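Type IV secretion system protein VirB11 (Brucella suis, PDB 2GZA) probably hydrolyses ATP as a hexameric cytoplasmic ATPase of the VirB type IV secretion system, a virulence apparatus of Brucella suis. Local coordinates at residues E40-R45 with S55-Y60; I256-L261 with Y267-V272. All coordinates share one frame; numbering follows the deposited sequence.

Contact 1. Residues E40-R45 with S55-Y60; sequences EVCVNR and SAWEYY
Trp57 meets Cys42 and Glu40 through the far end of its six-membered ring, and supplies a little over half of the 121 Å² buried between 40-45 and 55-60. The sulfur-aromatic contact comes first. Cys42 SG lies 3.6 Å from Trp57 CH2 and approaches obliquely, 4.6 Å from the centroid of the six-membered ring. The sulfur stands 63° off the ring normal. Trp57 CZ3 extends the same patch, lying 4.1 Å from Cys42 CB.

The second contribution is apolar. Trp57 CH2 is 3.8 Å from Glu40 CB and thus bridges two residues of one strand that point to the same side. Only the first carbon of Glu40 takes part: the chain bends at its second torsion (chi2 74°) and carries the carboxylate away from the indole, towards Lys252, with which OE1 forms a long, weak ion pair. No hydrogen bond links the two segments.

This is side-chain packing on one side of an antiparallel sheet, between next-but-one strands 8.9 Å apart from Glu40 CA to Trp57 CA, in what is by family the N-terminal domain, away from the nucleotide site. Strand 48-52 runs between them, bonded through its backbone to Glu40 and Cys42 on one flank and to Glu58 on the other, and Trp57 reaches past it, touching Phe50 on the way. Loop residues Arg204 and Asn221 also pack against the indole, while strand 116-120 flanks 40-43 on the side turned from 48-52, within the six-stranded sheet in which 57-61 is an outermost strand within this chain.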
ATOM      1  N   GLU C  40     -39.048   1.637 -25.855  1.00 39.51           N
ATOM      2  CA  GLU C  40     -39.162   1.092 -24.514  1.00 39.43           C
ATOM      3  C   GLU C  40     -40.621   0.843 -24.144  1.00 39.17           C
ATOM      4  O   GLU C  40     -41.502   1.624 -24.502  1.00 39.19           O
ATOM      5  CB  GLU C  40     -38.483   2.007 -23.490  1.00 39.54           C
ATOM      6  CG  GLU C  40     -37.157   1.470 -22.954  1.00 40.49           C
ATOM      7  CD  GLU C  40     -36.017   1.567 -23.948  1.00 42.10           C
ATOM      8  OE1 GLU C  40     -36.206   2.128 -25.045  1.00 43.67           O
ATOM      9  OE2 GLU C  40     -34.916   1.084 -23.632  1.00 43.21           O
ATOM     10  N   VAL C  41     -40.866  -0.252 -23.439  1.00 38.74           N
ATOM     11  CA  VAL C  41     -42.198  -0.570 -22.925  1.00 38.25           C
ATOM     12  C   VAL C  41     -42.113  -0.807 -21.422  1.00 38.00           C
ATOM     13  O   VAL C  41     -41.435  -1.726 -20.969  1.00 37.84           O
ATOM     14  CB  VAL C  41     -42.821  -1.827 -23.598  1.00 38.23           C
ATOM     15  CG1 VAL C  41     -44.277  -1.998 -23.177  1.00 38.22           C
ATOM     16  CG2 VAL C  41     -42.736  -1.756 -25.110  1.00 38.45           C
ATOM     17  N   CYS C  42     -42.816   0.021 -20.658  1.00 37.81           N
ATOM     18  CA  CYS C  42     -42.792  -0.056 -19.201  1.00 37.65           C
ATOM     19  C   CYS C  42     -44.135  -0.350 -18.573  1.00 37.54           C
ATOM     20  O   CYS C  42     -45.167   0.146 -19.023  1.00 37.60           O
ATOM     21  CB  CYS C  42     -42.260   1.238 -18.622  1.00 37.54           C
ATOM     22  SG  CYS C  42     -40.522   1.360 -18.874  1.00 38.07           S
ATOM     23  N   VAL C  43     -44.117  -1.170 -17.531  1.00 37.36           N
ATOM     24  CA  VAL C  43     -45.260  -1.297 -16.641  1.00 37.20           C
ATOM     25  C   VAL C  43     -44.794  -0.976 -15.221  1.00 37.24           C
ATOM     26  O   VAL C  43     -43.925  -1.657 -14.668  1.00 37.11           O
ATOM     27  CB  VAL C  43     -45.944  -2.693 -16.721  1.00 37.30           C
ATOM     28  CG1 VAL C  43     -47.114  -2.788 -15.719  1.00 36.93           C
ATOM     29  CG2 VAL C  43     -46.447  -2.975 -18.130  1.00 36.77           C
ATOM     30  N   ASN C  44     -45.362   0.084 -14.653  1.00 37.28           N
ATOM     31  CA  ASN C  44     -45.007   0.540 -13.296  1.00 37.30           C
ATOM     32  C   ASN C  44     -45.931  -0.038 -12.241  1.00 37.44           C
ATOM     33  O   ASN C  44     -45.527  -0.241 -11.099  1.00 37.79           O
ATOM     34  CB  ASN C  44     -45.053   2.066 -13.195  1.00 36.89           C
ATOM     35  CG  ASN C  44     -44.177   2.745 -14.216  1.00 36.25           C
ATOM     36  OD1 ASN C  44     -43.190   2.173 -14.674  1.00 35.94           O
ATOM     37  ND2 ASN C  44     -44.535   3.970 -14.588  1.00 34.46           N
ATOM     38  N   ARG C  45     -47.174  -0.281 -12.635  1.00 37.42           N
ATOM     39  CA  ARG C  45     -48.207  -0.757 -11.730  1.00 37.45           C
ATOM     40  C   ARG C  45     -49.329  -1.386 -12.535  1.00 37.49           C
ATOM     41  O   ARG C  45     -49.448  -1.119 -13.729  1.00 37.56           O
ATOM     42  CB  ARG C  45     -48.729   0.388 -10.841  1.00 37.24           C
ATOM     43  CG  ARG C  45     -49.351   1.578 -11.569  1.00 36.83           C
ATOM     44  CD  ARG C  45     -48.645   2.877 -11.201  1.00 37.46           C
ATOM     45  NE  ARG C  45     -48.145   2.843  -9.826  1.00 38.83           N
ATOM     46  CZ  ARG C  45     -47.053   3.460  -9.385  1.00 39.05           C
ATOM     47  NH1 ARG C  45     -46.300   4.184 -10.196  1.00 39.38           N
ATOM     48  NH2 ARG C  45     -46.709   3.342  -8.114  1.00 39.84           N
ATOM     49  N   SER C  55     -38.112   9.371 -27.689  1.00 42.55           N
ATOM     50  CA  SER C  55     -37.525   9.867 -26.443  1.00 42.41           C
ATOM     51  C   SER C  55     -38.572  10.592 -25.574  1.00 42.33           C
ATOM     52  O   SER C  55     -38.239  11.356 -24.662  1.00 42.52           O
ATOM     53  CB  SER C  55     -36.299  10.727 -26.757  1.00 42.46           C
ATOM     54  OG  SER C  55     -35.495  10.096 -27.757  1.00 42.77           O
ATOM     55  N   ALA C  56     -39.839  10.316 -25.862  1.00 42.02           N
ATOM     56  CA  ALA C  56     -40.958  10.882 -25.117  1.00 41.72           C
ATOM     57  C   ALA C  56     -41.879   9.776 -24.625  1.00 41.48           C
ATOM     58  O   ALA C  56     -42.155   8.817 -25.351  1.00 41.39           O
ATOM     59  CB  ALA C  56     -41.724  11.862 -25.987  1.00 41.65           C
ATOM     60  N   TRP C  57     -42.353   9.912 -23.391  1.00 41.10           N
ATOM     61  CA  TRP C  57     -43.185   8.879 -22.805  1.00 40.84           C
ATOM     62  C   TRP C  57     -44.658   9.093 -23.084  1.00 40.98           C
ATOM     63  O   TRP C  57     -45.132  10.224 -23.124  1.00 41.01           O
ATOM     64  CB  TRP C  57     -42.916   8.744 -21.314  1.00 40.55           C
ATOM     65  CG  TRP C  57     -41.584   8.146 -21.048  1.00 39.81           C
ATOM     66  CD1 TRP C  57     -40.430   8.812 -20.805  1.00 39.16           C
ATOM     67  CD2 TRP C  57     -41.258   6.754 -21.025  1.00 39.62           C
ATOM     68  NE1 TRP C  57     -39.402   7.930 -20.620  1.00 39.09           N
ATOM     69  CE2 TRP C  57     -39.880   6.658 -20.746  1.00 38.95           C
ATOM     70  CE3 TRP C  57     -41.997   5.577 -21.207  1.00 39.07           C
ATOM     71  CZ2 TRP C  57     -39.218   5.433 -20.651  1.00 38.83           C
ATOM     72  CZ3 TRP C  57     -41.342   4.358 -21.103  1.00 39.18           C
ATOM     73  CH2 TRP C  57     -39.962   4.299 -20.828  1.00 39.40           C
ATOM     74  N   GLU C  58     -45.362   7.987 -23.292  1.00 41.32           N
ATOM     75  CA  GLU C  58     -46.792   7.996 -23.574  1.00 41.78           C
ATOM     76  C   GLU C  58     -47.503   7.065 -22.610  1.00 41.90           C
ATOM     77  O   GLU C  58     -47.020   5.965 -22.344  1.00 41.89           O
ATOM     78  CB  GLU C  58     -47.068   7.545 -25.013  1.00 41.74           C
ATOM     79  CG  GLU C  58     -46.219   8.223 -26.078  1.00 42.34           C
ATOM     80  CD  GLU C  58     -46.798   8.073 -27.469  1.00 43.45           C
ATOM     81  OE1 GLU C  58     -47.739   8.820 -27.809  1.00 44.45           O
ATOM     82  OE2 GLU C  58     -46.311   7.219 -28.228  1.00 43.71           O
ATOM     83  N   TYR C  59     -48.644   7.508 -22.096  1.00 42.12           N
ATOM     84  CA  TYR C  59     -49.447   6.718 -21.170  1.00 42.44           C
ATOM     85  C   TYR C  59     -50.549   5.951 -21.909  1.00 42.75           C
ATOM     86  O   TYR C  59     -51.196   6.495 -22.793  1.00 42.82           O
ATOM     87  CB  TYR C  59     -50.030   7.639 -20.085  1.00 42.18           C
ATOM     88  CG  TYR C  59     -51.095   7.013 -19.216  1.00 41.89           C
ATOM     89  CD1 TYR C  59     -50.751   6.261 -18.097  1.00 41.24           C
ATOM     90  CD2 TYR C  59     -52.449   7.176 -19.512  1.00 41.16           C
ATOM     91  CE1 TYR C  59     -51.723   5.685 -17.292  1.00 41.28           C
ATOM     92  CE2 TYR C  59     -53.427   6.600 -18.716  1.00 41.12           C
ATOM     93  CZ  TYR C  59     -53.055   5.854 -17.608  1.00 41.32           C
ATOM     94  OH  TYR C  59     -54.010   5.278 -16.808  1.00 41.38           O
ATOM     95  N   TYR C  60     -50.743   4.689 -21.546  1.00 43.36           N
ATOM     96  CA  TYR C  60     -51.854   3.884 -22.056  1.00 44.06           C
ATOM     97  C   TYR C  60     -52.489   3.057 -20.954  1.00 44.70           C
ATOM     98  O   TYR C  60     -51.798   2.411 -20.162  1.00 44.84           O
ATOM     99  CB  TYR C  60     -51.407   2.976 -23.198  1.00 43.80           C
ATOM    100  CG  TYR C  60     -50.960   3.727 -24.422  1.00 43.92           C
ATOM    101  CD1 TYR C  60     -49.607   3.912 -24.687  1.00 43.63           C
ATOM    102  CD2 TYR C  60     -51.887   4.275 -25.309  1.00 43.68           C
ATOM    103  CE1 TYR C  60     -49.185   4.607 -25.807  1.00 43.90           C
ATOM    104  CE2 TYR C  60     -51.469   4.976 -26.437  1.00 44.11           C
ATOM    105  CZ  TYR C  60     -50.115   5.133 -26.676  1.00 43.65           C
ATOM    106  OH  TYR C  60     -49.686   5.819 -27.779  1.00 43.50           O
TER

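Contact 2. Residues I256-L261 with Y267-V272; sequences ILLAEL and YDFINV
Phe269, on helix 265-274, packs against Leu258 and Leu261 and so joins the helix to strand 255-258 and the turn after it, forming a beta-alpha unit of the P-loop NTPase core. The strand and the Glu260 that follows it are consistent with the Walker B region of this family.

Followed outward from the helix, Phe269 starts its contact at CB, which lies 3.8 Å from Leu261 CD2. CG comes next, 4.1 Å from the same methyl. Here the ring divides. On one branch CD2 meets the other methyl of the leucine, Leu261 CD1, which stands above one face of the ring, displaced toward its rim. On the other branch CD1 lies 4.3 Å from Leu258 CD1, which comes in obliquely. The contacts with 256-261 therefore gather on the half of the ring nearest the helix. Phe269 CG is anti to the backbone N (chi1 -175°), which directs the ring from the helix toward the strand, and the Leu261 and Phe269 side chains cross at about a right angle. Both residues also touch Thr282 of strand 281-285.

The interface is wholly apolar, burying 211 Å² without a hydrogen bond between the segments. Leu245 of helix 241-248 packs on Ile256 and Leu258, adding a second helix beside the strand. On the outward side of helix 265-274, Asn271 OD1 accepts a hydrogen bond from Arg295 NE of a neighbouring subunit. About one helical turn beyond Phe269 the packing closes with two side chains meeting tip to tip, Ile256 CD1 lying 3.5 Å from Val272 CG1.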
ATOM      1  N   ILE C 256     -32.911   9.572 -11.285  1.00 35.01           N
ATOM      2  CA  ILE C 256     -32.914   8.660 -10.154  1.00 34.51           C
ATOM      3  C   ILE C 256     -32.879   9.474  -8.877  1.00 34.39           C
ATOM      4  O   ILE C 256     -32.043  10.365  -8.726  1.00 34.58           O
ATOM      5  CB  ILE C 256     -31.713   7.697 -10.227  1.00 34.50           C
ATOM      6  CG1 ILE C 256     -31.803   6.855 -11.503  1.00 34.09           C
ATOM      7  CG2 ILE C 256     -31.677   6.788  -9.018  1.00 34.18           C
ATOM      8  CD1 ILE C 256     -30.473   6.427 -12.089  1.00 33.33           C
ATOM      9  N   LEU C 257     -33.807   9.178  -7.976  1.00 34.31           N
ATOM     10  CA  LEU C 257     -33.962   9.935  -6.748  1.00 34.13           C
ATOM     11  C   LEU C 257     -33.708   9.021  -5.566  1.00 34.30           C
ATOM     12  O   LEU C 257     -34.617   8.371  -5.055  1.00 34.36           O
ATOM     13  CB  LEU C 257     -35.340  10.587  -6.695  1.00 33.94           C
ATOM     14  CG  LEU C 257     -35.699  11.418  -7.932  1.00 34.10           C
ATOM     15  CD1 LEU C 257     -37.198  11.726  -7.969  1.00 34.00           C
ATOM     16  CD2 LEU C 257     -34.867  12.698  -8.009  1.00 33.91           C
ATOM     17  N   LEU C 258     -32.439   8.956  -5.171  1.00 34.45           N
ATOM     18  CA  LEU C 258     -32.014   8.237  -3.977  1.00 34.37           C
ATOM     19  C   LEU C 258     -32.267   9.124  -2.767  1.00 34.36           C
ATOM     20  O   LEU C 258     -31.696  10.207  -2.672  1.00 34.42           O
ATOM     21  CB  LEU C 258     -30.522   7.926  -4.064  1.00 34.18           C
ATOM     22  CG  LEU C 258     -29.923   6.625  -3.509  1.00 34.37           C
ATOM     23  CD1 LEU C 258     -28.468   6.862  -3.154  1.00 34.21           C
ATOM     24  CD2 LEU C 258     -30.659   6.048  -2.314  1.00 34.15           C
ATOM     25  N   ALA C 259     -33.112   8.666  -1.851  1.00 34.35           N
ATOM     26  CA  ALA C 259     -33.453   9.447  -0.667  1.00 34.80           C
ATOM     27  C   ALA C 259     -32.213   9.964   0.057  1.00 35.15           C
ATOM     28  O   ALA C 259     -32.120  11.147   0.368  1.00 35.24           O
ATOM     29  CB  ALA C 259     -34.323   8.638   0.280  1.00 34.90           C
ATOM     30  N   GLU C 260     -31.248   9.079   0.289  1.00 35.51           N
ATOM     31  CA  GLU C 260     -30.126   9.390   1.169  1.00 35.86           C
ATOM     32  C   GLU C 260     -28.871   8.588   0.839  1.00 35.56           C
ATOM     33  O   GLU C 260     -28.933   7.383   0.613  1.00 35.53           O
ATOM     34  CB  GLU C 260     -30.524   9.129   2.619  1.00 35.94           C
ATOM     35  CG  GLU C 260     -29.720   9.912   3.624  1.00 38.58           C
ATOM     36  CD  GLU C 260     -30.017   9.503   5.044  1.00 41.49           C
ATOM     37  OE1 GLU C 260     -29.071   9.514   5.854  1.00 43.36           O
ATOM     38  OE2 GLU C 260     -31.181   9.163   5.353  1.00 42.55           O
ATOM     39  N   LEU C 261     -27.732   9.275   0.813  1.00 35.41           N
ATOM     40  CA  LEU C 261     -26.425   8.632   0.690  1.00 35.15           C
ATOM     41  C   LEU C 261     -25.832   8.404   2.080  1.00 35.38           C
ATOM     42  O   LEU C 261     -25.707   9.339   2.873  1.00 35.04           O
ATOM     43  CB  LEU C 261     -25.473   9.482  -0.149  1.00 34.82           C
ATOM     44  CG  LEU C 261     -25.601   9.450  -1.678  1.00 34.41           C
ATOM     45  CD1 LEU C 261     -24.788  10.555  -2.335  1.00 32.36           C
ATOM     46  CD2 LEU C 261     -25.207   8.090  -2.245  1.00 33.76           C
ATOM     47  N   TYR C 267     -20.421   5.243  -4.060  1.00 33.00           N
ATOM     48  CA  TYR C 267     -19.585   4.887  -5.198  1.00 33.16           C
ATOM     49  C   TYR C 267     -20.420   4.486  -6.418  1.00 33.37           C
ATOM     50  O   TYR C 267     -20.095   4.860  -7.550  1.00 33.29           O
ATOM     51  CB  TYR C 267     -18.614   3.770  -4.827  1.00 33.24           C
ATOM     52  CG  TYR C 267     -17.689   3.356  -5.948  1.00 33.44           C
ATOM     53  CD1 TYR C 267     -16.509   4.043  -6.188  1.00 33.86           C
ATOM     54  CD2 TYR C 267     -17.993   2.276  -6.770  1.00 34.59           C
ATOM     55  CE1 TYR C 267     -15.660   3.668  -7.214  1.00 34.40           C
ATOM     56  CE2 TYR C 267     -17.149   1.892  -7.801  1.00 34.67           C
ATOM     57  CZ  TYR C 267     -15.983   2.596  -8.015  1.00 34.59           C
ATOM     58  OH  TYR C 267     -15.126   2.234  -9.031  1.00 35.95           O
ATOM     59  N   ASP C 268     -21.473   3.713  -6.191  1.00 33.36           N
ATOM     60  CA  ASP C 268     -22.392   3.358  -7.254  1.00 33.44           C
ATOM     61  C   ASP C 268     -23.100   4.609  -7.759  1.00 33.49           C
ATOM     62  O   ASP C 268     -23.310   4.743  -8.958  1.00 33.80           O
ATOM     63  CB  ASP C 268     -23.379   2.315  -6.762  1.00 33.59           C
ATOM     64  CG  ASP C 268     -22.690   1.076  -6.249  1.00 34.52           C
ATOM     65  OD1 ASP C 268     -22.470   0.985  -5.018  1.00 35.32           O
ATOM     66  OD2 ASP C 268     -22.351   0.201  -7.080  1.00 35.97           O
ATOM     67  N   PHE C 269     -23.438   5.528  -6.852  1.00 33.37           N
ATOM     68  CA  PHE C 269     -24.066   6.794  -7.212  1.00 33.15           C
ATOM     69  C   PHE C 269     -23.170   7.546  -8.185  1.00 33.42           C
ATOM     70  O   PHE C 269     -23.622   7.995  -9.240  1.00 33.70           O
ATOM     71  CB  PHE C 269     -24.323   7.653  -5.963  1.00 33.05           C
ATOM     72  CG  PHE C 269     -25.073   8.923  -6.243  1.00 31.95           C
ATOM     73  CD1 PHE C 269     -26.459   8.927  -6.303  1.00 31.49           C
ATOM     74  CD2 PHE C 269     -24.394  10.116  -6.435  1.00 31.62           C
ATOM     75  CE1 PHE C 269     -27.163  10.102  -6.555  1.00 31.29           C
ATOM     76  CE2 PHE C 269     -25.082  11.292  -6.694  1.00 31.43           C
ATOM     77  CZ  PHE C 269     -26.475  11.284  -6.754  1.00 31.41           C
ATOM     78  N   ILE C 270     -21.898   7.681  -7.824  1.00 33.52           N
ATOM     79  CA  ILE C 270     -20.895   8.335  -8.659  1.00 33.65           C
ATOM     80  C   ILE C 270     -20.839   7.691 -10.030  1.00 33.80           C
ATOM     81  O   ILE C 270     -20.762   8.373 -11.050  1.00 33.76           O
ATOM     82  CB  ILE C 270     -19.488   8.298  -8.006  1.00 33.70           C
ATOM     83  CG1 ILE C 270     -19.390   9.321  -6.878  1.00 33.81           C
ATOM     84  CG2 ILE C 270     -18.376   8.570  -9.030  1.00 33.41           C
ATOM     85  CD1 ILE C 270     -18.120   9.188  -6.040  1.00 34.34           C
ATOM     86  N   ASN C 271     -20.896   6.373 -10.064  1.00 33.99           N
ATOM     87  CA  ASN C 271     -20.829   5.692 -11.350  1.00 34.18           C
ATOM     88  C   ASN C 271     -22.087   5.754 -12.161  1.00 34.08           C
ATOM     89  O   ASN C 271     -22.026   5.743 -13.394  1.00 34.09           O
ATOM     90  CB  ASN C 271     -20.388   4.246 -11.217  1.00 34.42           C
ATOM     91  CG  ASN C 271     -18.935   4.073 -11.560  1.00 35.84           C
ATOM     92  OD1 ASN C 271     -18.478   4.484 -12.630  1.00 37.87           O
ATOM     93  ND2 ASN C 271     -18.187   3.477 -10.639  1.00 36.45           N
ATOM     94  N   VAL C 272     -23.234   5.821 -11.492  1.00 33.70           N
ATOM     95  CA  VAL C 272     -24.486   5.996 -12.201  1.00 33.73           C
ATOM     96  C   VAL C 272     -24.477   7.390 -12.853  1.00 33.88           C
ATOM     97  O   VAL C 272     -24.791   7.536 -14.040  1.00 34.03           O
ATOM     98  CB  VAL C 272     -25.685   5.821 -11.255  1.00 33.79           C
ATOM     99  CG1 VAL C 272     -26.958   6.358 -11.889  1.00 33.48           C
ATOM    100  CG2 VAL C 272     -25.841   4.350 -10.881  1.00 33.46           C
TER

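Contact 1 and contact 2 belong to different sheets, with centres 23 Å apart and nearest atoms about 11 Å apart, and they do not touch. The ground between them is bridged by Arg204, which packs on Cys42 and Trp57 of contact 1 and directly precedes strand 205-209, the neighbour of 255-258 in the parallel sheet of contact 2; Ile206 and Ile208 of that strand make backbone hydrogen bonds to Leu257. Their relation to the nucleotide site differs. Contact 1 lies away from the predicted ATP-binding residues, whereas in contact 2 the side chain of Leu261 is about 10 Å from that of Lys188, in the predicted ATP-binding loop, too far for direct contact.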